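Protein FmtA (Staphylococcus aureus, PDB 5ZH8) removes D-alanyl groups from wall teichoic acid and lipoteichoic acid as an esterase, and affects methicillin resistance, autolysis and cell wall structure in Staphylococcus aureus. Local coordinates at residues K81-S86 with E372-H377; L87-V92 with A364-G369. One frame throughout, in Å; residues are numbered along the deposited sequence.

Contact 1 of 2, residues K81-S86 with E372-H377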
ATOM      1  N   LYS A  81       9.766  19.833 -11.576  1.00 53.68           N
ATOM      2  CA  LYS A  81       9.809  20.524 -10.299  1.00 54.27           C
ATOM      3  C   LYS A  81       8.907  19.841  -9.285  1.00 52.48           C
ATOM      4  O   LYS A  81       9.256  19.706  -8.115  1.00 53.05           O
ATOM      5  CB  LYS A  81       9.389  21.979 -10.482  1.00 55.91           C
ATOM      6  CG  LYS A  81       9.590  22.831  -9.254  1.00 57.56           C
ATOM      7  CD  LYS A  81       9.469  24.301  -9.606  1.00 59.88           C
ATOM      8  CE  LYS A  81      10.039  25.184  -8.506  1.00 62.27           C
ATOM      9  NZ  LYS A  81      11.526  25.072  -8.356  1.00 63.69           N
ATOM     10  N   TYR A  82       7.739  19.418  -9.740  1.00 50.77           N
ATOM     11  CA  TYR A  82       6.802  18.705  -8.885  1.00 49.38           C
ATOM     12  C   TYR A  82       7.394  17.378  -8.443  1.00 48.72           C
ATOM     13  O   TYR A  82       7.381  17.065  -7.256  1.00 48.86           O
ATOM     14  CB  TYR A  82       5.463  18.480  -9.587  1.00 47.93           C
ATOM     15  CG  TYR A  82       4.685  17.366  -8.965  1.00 46.48           C
ATOM     16  CD1 TYR A  82       4.256  17.456  -7.656  1.00 46.80           C
ATOM     17  CD2 TYR A  82       4.408  16.207  -9.675  1.00 45.18           C
ATOM     18  CE1 TYR A  82       3.564  16.429  -7.058  1.00 46.12           C
ATOM     19  CE2 TYR A  82       3.702  15.164  -9.093  1.00 44.37           C
ATOM     20  CZ  TYR A  82       3.293  15.277  -7.783  1.00 45.03           C
ATOM     21  OH  TYR A  82       2.596  14.246  -7.210  1.00 44.64           O
ATOM     22  N   LEU A  83       7.919  16.606  -9.388  1.00 48.38           N
ATOM     23  CA  LEU A  83       8.500  15.293  -9.076  1.00 47.99           C
ATOM     24  C   LEU A  83       9.680  15.392  -8.122  1.00 49.55           C
ATOM     25  O   LEU A  83       9.829  14.548  -7.239  1.00 49.90           O
ATOM     26  CB  LEU A  83       8.926  14.562 -10.348  1.00 47.46           C
ATOM     27  CG  LEU A  83       7.789  14.115 -11.266  1.00 46.06           C
ATOM     28  CD1 LEU A  83       8.369  13.418 -12.484  1.00 45.89           C
ATOM     29  CD2 LEU A  83       6.809  13.210 -10.537  1.00 45.01           C
ATOM     30  N   GLN A  84      10.513  16.419  -8.287  1.00 51.07           N
ATOM     31  CA  GLN A  84      11.631  16.622  -7.379  1.00 52.71           C
ATOM     32  C   GLN A  84      11.161  17.016  -5.978  1.00 53.04           C
ATOM     33  O   GLN A  84      11.547  16.388  -4.996  1.00 53.73           O
ATOM     34  CB  GLN A  84      12.588  17.674  -7.918  1.00 54.75           C
ATOM     35  CG  GLN A  84      13.383  17.241  -9.130  1.00 55.29           C
ATOM     36  CD  GLN A  84      14.589  18.148  -9.380  1.00 57.90           C
ATOM     37  OE1 GLN A  84      15.206  18.694  -8.449  1.00 59.42           O
ATOM     38  NE2 GLN A  84      14.931  18.316 -10.657  1.00 58.55           N
ATOM     39  N   SER A  85      10.319  18.037  -5.877  1.00 52.88           N
ATOM     40  CA  SER A  85       9.902  18.535  -4.564  1.00 53.54           C
ATOM     41  C   SER A  85       8.927  17.598  -3.837  1.00 52.24           C
ATOM     42  O   SER A  85       8.780  17.681  -2.620  1.00 53.29           O
ATOM     43  CB  SER A  85       9.315  19.942  -4.677  1.00 54.39           C
ATOM     44  OG  SER A  85       8.223  19.960  -5.563  1.00 53.26           O
ATOM     45  N   SER A  86       8.280  16.697  -4.569  1.00 50.43           N
ATOM     46  CA  SER A  86       7.432  15.674  -3.944  1.00 49.46           C
ATOM     47  C   SER A  86       8.202  14.395  -3.576  1.00 49.13           C
ATOM     48  O   SER A  86       7.605  13.422  -3.132  1.00 48.39           O
ATOM     49  CB  SER A  86       6.257  15.336  -4.862  1.00 47.88           C
ATOM     50  OG  SER A  86       6.723  14.853  -6.103  1.00 47.12           O
ATOM     51  N   GLU A 372      -1.104   7.446  -8.102  1.00 45.10           N
ATOM     52  CA  GLU A 372      -2.275   7.928  -8.854  1.00 44.79           C
ATOM     53  C   GLU A 372      -2.452   9.431  -8.706  1.00 45.76           C
ATOM     54  O   GLU A 372      -2.766  10.121  -9.667  1.00 45.45           O
ATOM     55  CB  GLU A 372      -3.549   7.233  -8.390  1.00 45.07           C
ATOM     56  CG  GLU A 372      -4.679   7.313  -9.403  1.00 44.81           C
ATOM     57  CD  GLU A 372      -4.624   6.219 -10.464  1.00 43.54           C
ATOM     58  OE1 GLU A 372      -4.015   5.171 -10.203  1.00 43.42           O
ATOM     59  OE2 GLU A 372      -5.212   6.391 -11.554  1.00 42.46           O
ATOM     60  N   VAL A 373      -2.252   9.927  -7.492  1.00 46.88           N
ATOM     61  CA  VAL A 373      -2.321  11.352  -7.235  1.00 47.56           C
ATOM     62  C   VAL A 373      -1.280  12.065  -8.088  1.00 46.95           C
ATOM     63  O   VAL A 373      -1.540  13.152  -8.603  1.00 47.63           O
ATOM     64  CB  VAL A 373      -2.109  11.677  -5.737  1.00 48.98           C
ATOM     65  CG1 VAL A 373      -1.885  13.165  -5.530  1.00 49.90           C
ATOM     66  CG2 VAL A 373      -3.309  11.225  -4.914  1.00 50.02           C
ATOM     67  N   ARG A 374      -0.113  11.445  -8.250  1.00 46.06           N
ATOM     68  CA  ARG A 374       0.973  12.070  -9.005  1.00 45.73           C
ATOM     69  C   ARG A 374       0.629  12.165 -10.483  1.00 44.76           C
ATOM     70  O   ARG A 374       0.704  13.236 -11.075  1.00 45.33           O
ATOM     71  CB  ARG A 374       2.291  11.301  -8.839  1.00 45.40           C
ATOM     72  CG  ARG A 374       2.806  11.181  -7.412  1.00 46.22           C
ATOM     73  CD  ARG A 374       4.023  10.267  -7.380  1.00 46.26           C
ATOM     74  NE  ARG A 374       4.722  10.258  -6.093  1.00 47.11           N
ATOM     75  CZ  ARG A 374       5.501  11.238  -5.651  1.00 47.93           C
ATOM     76  NH1 ARG A 374       5.669  12.343  -6.366  1.00 48.19           N
ATOM     77  NH2 ARG A 374       6.102  11.123  -4.477  1.00 48.93           N
ATOM     78  N   ILE A 375       0.252  11.037 -11.071  1.00 43.79           N
ATOM     79  CA  ILE A 375      -0.027  10.978 -12.501  1.00 43.04           C
ATOM     80  C   ILE A 375      -1.264  11.818 -12.863  1.00 43.17           C
ATOM     81  O   ILE A 375      -1.331  12.372 -13.954  1.00 43.00           O
ATOM     82  CB  ILE A 375      -0.157   9.515 -12.991  1.00 42.28           C
ATOM     83  CG1 ILE A 375       0.061   9.420 -14.504  1.00 41.91           C
ATOM     84  CG2 ILE A 375      -1.502   8.913 -12.599  1.00 42.38           C
ATOM     85  CD1 ILE A 375       0.227   8.006 -15.013  1.00 41.09           C
ATOM     86  N   LYS A 376      -2.221  11.926 -11.942  1.00 43.58           N
ATOM     87  CA  LYS A 376      -3.388  12.792 -12.145  1.00 44.42           C
ATOM     88  C   LYS A 376      -2.977  14.244 -12.181  1.00 44.71           C
ATOM     89  O   LYS A 376      -3.436  15.009 -13.022  1.00 45.28           O
ATOM     90  CB  LYS A 376      -4.427  12.610 -11.042  1.00 45.65           C
ATOM     91  CG  LYS A 376      -5.260  11.354 -11.172  1.00 46.09           C
ATOM     92  CD  LYS A 376      -6.115  11.152  -9.931  1.00 48.02           C
ATOM     93  CE  LYS A 376      -7.151  10.049 -10.126  1.00 49.02           C
ATOM     94  NZ  LYS A 376      -8.415  10.307  -9.359  1.00 51.36           N
ATOM     95  N   HIS A 377      -2.109  14.618 -11.255  1.00 44.62           N
ATOM     96  CA  HIS A 377      -1.665  15.991 -11.157  1.00 45.33           C
ATOM     97  C   HIS A 377      -0.941  16.392 -12.434  1.00 45.20           C
ATOM     98  O   HIS A 377      -1.077  17.514 -12.904  1.00 46.60           O
ATOM     99  CB  HIS A 377      -0.762  16.167  -9.947  1.00 45.48           C
ATOM    100  CG  HIS A 377      -0.255  17.561  -9.775  1.00 46.62           C
ATOM    101  ND1 HIS A 377      -1.080  18.619  -9.460  1.00 47.78           N
ATOM    102  CD2 HIS A 377       0.995  18.071  -9.869  1.00 47.00           C
ATOM    103  CE1 HIS A 377      -0.363  19.722  -9.374  1.00 48.83           C
ATOM    104  NE2 HIS A 377       0.900  19.416  -9.607  1.00 48.46           N
TER
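Helical residues 81-85 and 372-377 run nearly antiparallel, at 158°, with their axes 11.5 Å apart, a gap bridged by the long side chains of Y82, R374 and H377. R374 grips the end of the first helix end-on with two nitrogens. Its NH1 donates to S86 OG at 2.7 Å, and its NH2 donates to the backbone oxygen S86 O at 3.1 Å, the latter bond nearly straight at the hydrogen (168°). Both acceptors lie close to the guanidinium plane, although NH2 approaches S86 O from above the carbonyl plane. The hydroxyl of S86 also turns back into its own helix, donating to Y82 O at 2.6 Å; that carbonyl already takes the backbone N-H of S86. S86 OG is therefore held between a donor from the opposite helix and an acceptor in its own, which fixes its rotation.

The phenol of Y82 lies beside the R374-S86 pair. With CG anti to the backbone N (chi1 159°), the ring reaches across to the second helix, and its OH lies against CB and CG of R374. H377 meets one face of the ring edge-on, its CD2 above the ring centre, in a T-shaped stack with centroids 4.8 Å apart. S86 OG lies over the opposite face, offset toward the rim. Outside the pair, H377 ND1 is hydrogen-bonded to D381, one turn further along its helix.

Both helices lie against the large antiparallel sheet of this beta-lactamase-family fold: L83 touches Y106 of strand 99-106, while I375 packs on strands 349-355 and 359-365. Y82 and H377 also pack against S85 and L87, respectively, of the second subunit.

Contact 2 of 2, residues L87-V92 with A364-G369; sequences LFNGSV and ALNVKG
N89 and A364, the residues most buried by this contact, mark two stages of the pairing between 87-92 and 364-369: N89 meets the loop beyond the second strand, and A364 joins the strands themselves. A364 forms an antiparallel hydrogen-bonded pair with S91, in which A364 N donates to S91 O and S91 N to A364 O, each at 2.8 Å. A364 O also receives a CA-H...O contact from G90, whose CA lies 3.1 Å away. G90 itself forms the adjoining antiparallel non-hydrogen-bonded pair with L365, their CA atoms 4.4 Å apart.

At N89 a side-chain bond is added to the backbone one. Its backbone oxygen, N89 O, accepts from N366 N at 3.2 Å, while its amide nitrogen ND2 donates to N366 OD1 at 2.8 Å. The second bond is bent, 133° at the hydrogen, and ND2 sits above the carbonyl plane of N366; the two amide planes are turned 42° apart. With CG between the backbone N and the carbonyl carbon (chi1 64°), the N366 amide comes to the N89 side chain. Both amides are tied further by Y108 O, which receives N89 ND2 and N366 ND2, and V367 CG2 packs obliquely against the N89 amide.

L365, next in burial, sends CD1 across to F88, reaching the ring at CE1 3.5 Å away.

These residues join two central strands of the large antiparallel sheet: 90-96 continues the sheet to strand 99-106, and 359-365 to strand 349-355. Helix 371-382 covers F88 and L365 through N371, whereas F123 of strand 123-124 and P292 of helix 292-303 pack on S91 and A364 from the other face.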
ATOM      1  N   LEU A  87       9.520  14.407  -3.757  1.00 49.93           N
ATOM      2  CA  LEU A  87      10.399  13.302  -3.352  1.00 50.64           C
ATOM      3  C   LEU A  87      10.110  12.010  -4.107  1.00 49.29           C
ATOM      4  O   LEU A  87      10.294  10.927  -3.583  1.00 49.26           O
ATOM      5  CB  LEU A  87      10.319  13.070  -1.838  1.00 51.88           C
ATOM      6  CG  LEU A  87      10.486  14.312  -0.956  1.00 53.41           C
ATOM      7  CD1 LEU A  87      10.172  13.989   0.497  1.00 54.65           C
ATOM      8  CD2 LEU A  87      11.886  14.875  -1.111  1.00 54.70           C
ATOM      9  N   PHE A  88       9.663  12.150  -5.351  1.00 48.63           N
ATOM     10  CA  PHE A  88       9.358  11.022  -6.227  1.00 47.54           C
ATOM     11  C   PHE A  88      10.585  10.134  -6.369  1.00 48.51           C
ATOM     12  O   PHE A  88      11.677  10.629  -6.643  1.00 49.61           O
ATOM     13  CB  PHE A  88       8.936  11.564  -7.594  1.00 46.53           C
ATOM     14  CG  PHE A  88       8.631  10.506  -8.616  1.00 45.66           C
ATOM     15  CD1 PHE A  88       7.564   9.629  -8.444  1.00 44.74           C
ATOM     16  CD2 PHE A  88       9.388  10.417  -9.782  1.00 45.93           C
ATOM     17  CE1 PHE A  88       7.276   8.670  -9.408  1.00 43.74           C
ATOM     18  CE2 PHE A  88       9.099   9.463 -10.747  1.00 44.91           C
ATOM     19  CZ  PHE A  88       8.044   8.588 -10.559  1.00 43.71           C
ATOM     20  N   ASN A  89      10.410   8.832  -6.158  1.00 48.57           N
ATOM     21  CA  ASN A  89      11.483   7.866  -6.406  1.00 49.38           C
ATOM     22  C   ASN A  89      11.055   6.886  -7.498  1.00 47.91           C
ATOM     23  O   ASN A  89      10.281   5.962  -7.245  1.00 46.91           O
ATOM     24  CB  ASN A  89      11.852   7.121  -5.122  1.00 50.83           C
ATOM     25  CG  ASN A  89      13.190   6.412  -5.228  1.00 52.40           C
ATOM     26  OD1 ASN A  89      14.197   6.903  -4.714  1.00 54.31           O
ATOM     27  ND2 ASN A  89      13.214   5.263  -5.900  1.00 51.60           N
ATOM     28  N   GLY A  90      11.558   7.109  -8.707  1.00 47.72           N
ATOM     29  CA  GLY A  90      11.220   6.280  -9.854  1.00 46.78           C
ATOM     30  C   GLY A  90      11.566   6.980 -11.152  1.00 46.79           C
ATOM     31  O   GLY A  90      12.556   7.701 -11.214  1.00 47.90           O
ATOM     32  N   SER A  91      10.740   6.787 -12.181  1.00 45.79           N
ATOM     33  CA  SER A  91      11.026   7.313 -13.520  1.00 46.10           C
ATOM     34  C   SER A  91       9.772   7.754 -14.248  1.00 44.94           C
ATOM     35  O   SER A  91       8.695   7.190 -14.056  1.00 44.23           O
ATOM     36  CB  SER A  91      11.725   6.255 -14.370  1.00 46.91           C
ATOM     37  OG  SER A  91      11.967   6.731 -15.687  1.00 47.51           O
ATOM     38  N   VAL A  92       9.933   8.748 -15.115  1.00 45.28           N
ATOM     39  CA  VAL A  92       8.830   9.286 -15.896  1.00 44.19           C
ATOM     40  C   VAL A  92       9.179   9.238 -17.375  1.00 44.80           C
ATOM     41  O   VAL A  92      10.346   9.341 -17.756  1.00 46.07           O
ATOM     42  CB  VAL A  92       8.484  10.737 -15.477  1.00 44.26           C
ATOM     43  CG1 VAL A  92       9.600  11.710 -15.851  1.00 45.82           C
ATOM     44  CG2 VAL A  92       7.157  11.166 -16.085  1.00 43.21           C
ATOM     45  N   ALA A 364       6.571   5.498 -13.279  1.00 44.27           N
ATOM     46  CA  ALA A 364       7.006   4.287 -12.593  1.00 45.06           C
ATOM     47  C   ALA A 364       7.580   4.627 -11.218  1.00 46.14           C
ATOM     48  O   ALA A 364       8.471   5.463 -11.094  1.00 47.04           O
ATOM     49  CB  ALA A 364       8.042   3.552 -13.433  1.00 45.73           C
ATOM     50  N   LEU A 365       7.075   3.957 -10.193  1.00 46.36           N
ATOM     51  CA  LEU A 365       7.459   4.232  -8.824  1.00 47.44           C
ATOM     52  C   LEU A 365       7.961   2.951  -8.158  1.00 48.30           C
ATOM     53  O   LEU A 365       7.223   1.979  -8.074  1.00 47.76           O
ATOM     54  CB  LEU A 365       6.234   4.772  -8.089  1.00 47.32           C
ATOM     55  CG  LEU A 365       6.414   5.257  -6.661  1.00 48.69           C
ATOM     56  CD1 LEU A 365       7.264   6.521  -6.615  1.00 49.41           C
ATOM     57  CD2 LEU A 365       5.040   5.489  -6.053  1.00 48.64           C
ATOM     58  N   ASN A 366       9.210   2.956  -7.686  1.00 49.70           N
ATOM     59  CA  ASN A 366       9.805   1.774  -7.033  1.00 50.84           C
ATOM     60  C   ASN A 366       9.940   1.884  -5.503  1.00 52.43           C
ATOM     61  O   ASN A 366      10.463   0.979  -4.861  1.00 53.98           O
ATOM     62  CB  ASN A 366      11.141   1.390  -7.680  1.00 51.52           C
ATOM     63  CG  ASN A 366      12.212   2.445  -7.518  1.00 52.32           C
ATOM     64  OD1 ASN A 366      12.005   3.603  -7.854  1.00 51.50           O
ATOM     65  ND2 ASN A 366      13.376   2.040  -7.027  1.00 54.26           N
ATOM     66  N   VAL A 367       9.470   2.985  -4.921  1.00 52.55           N
ATOM     67  CA  VAL A 367       9.191   3.038  -3.483  1.00 53.91           C
ATOM     68  C   VAL A 367       7.676   3.174  -3.351  1.00 53.33           C
ATOM     69  O   VAL A 367       7.087   4.138  -3.831  1.00 52.15           O
ATOM     70  CB  VAL A 367       9.894   4.211  -2.778  1.00 54.65           C
ATOM     71  CG1 VAL A 367       9.620   4.165  -1.285  1.00 56.19           C
ATOM     72  CG2 VAL A 367      11.391   4.177  -3.048  1.00 55.66           C
ATOM     73  N   LYS A 368       7.048   2.195  -2.713  1.00 54.59           N
ATOM     74  CA  LYS A 368       5.594   2.112  -2.692  1.00 54.20           C
ATOM     75  C   LYS A 368       4.976   3.377  -2.117  1.00 53.99           C
ATOM     76  O   LYS A 368       5.450   3.922  -1.115  1.00 55.06           O
ATOM     77  CB  LYS A 368       5.134   0.906  -1.883  1.00 56.29           C
ATOM     78  CG  LYS A 368       3.662   0.578  -2.046  1.00 56.16           C
ATOM     79  CD  LYS A 368       3.333  -0.714  -1.299  1.00 58.39           C
ATOM     80  CE  LYS A 368       1.909  -1.175  -1.559  1.00 58.38           C
ATOM     81  NZ  LYS A 368       0.904  -0.111  -1.256  1.00 58.37           N
ATOM     82  N   GLY A 369       3.911   3.831  -2.764  1.00 52.42           N
ATOM     83  CA  GLY A 369       3.216   5.036  -2.351  1.00 52.40           C
ATOM     84  C   GLY A 369       2.107   5.347  -3.322  1.00 50.83           C
ATOM     85  O   GLY A 369       1.771   4.530  -4.163  1.00 49.94           O
TER

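How the contacts relate
The two contacts pair neighbouring elements of the same two chain regions: helix 74-85 leads into strand 90-96, and strand 359-365 into helix 371-382, so contact 2 is nested inside the loop closed by contact 1. Their centres lie about 10 Å apart. Contact 2 is fully buried and relies mainly on backbone pairing within the sheet; contact 1 lies further out, partly exposed, and is held on the helical layer by side chains, one of whose bonds ends on a backbone carbonyl. F88 links them, its N probably bonded to L83 O, 3.1 Å away, and its CB packed against R374 NH1. L83 also reaches V92 across the layers. Both contacts border the second subunit.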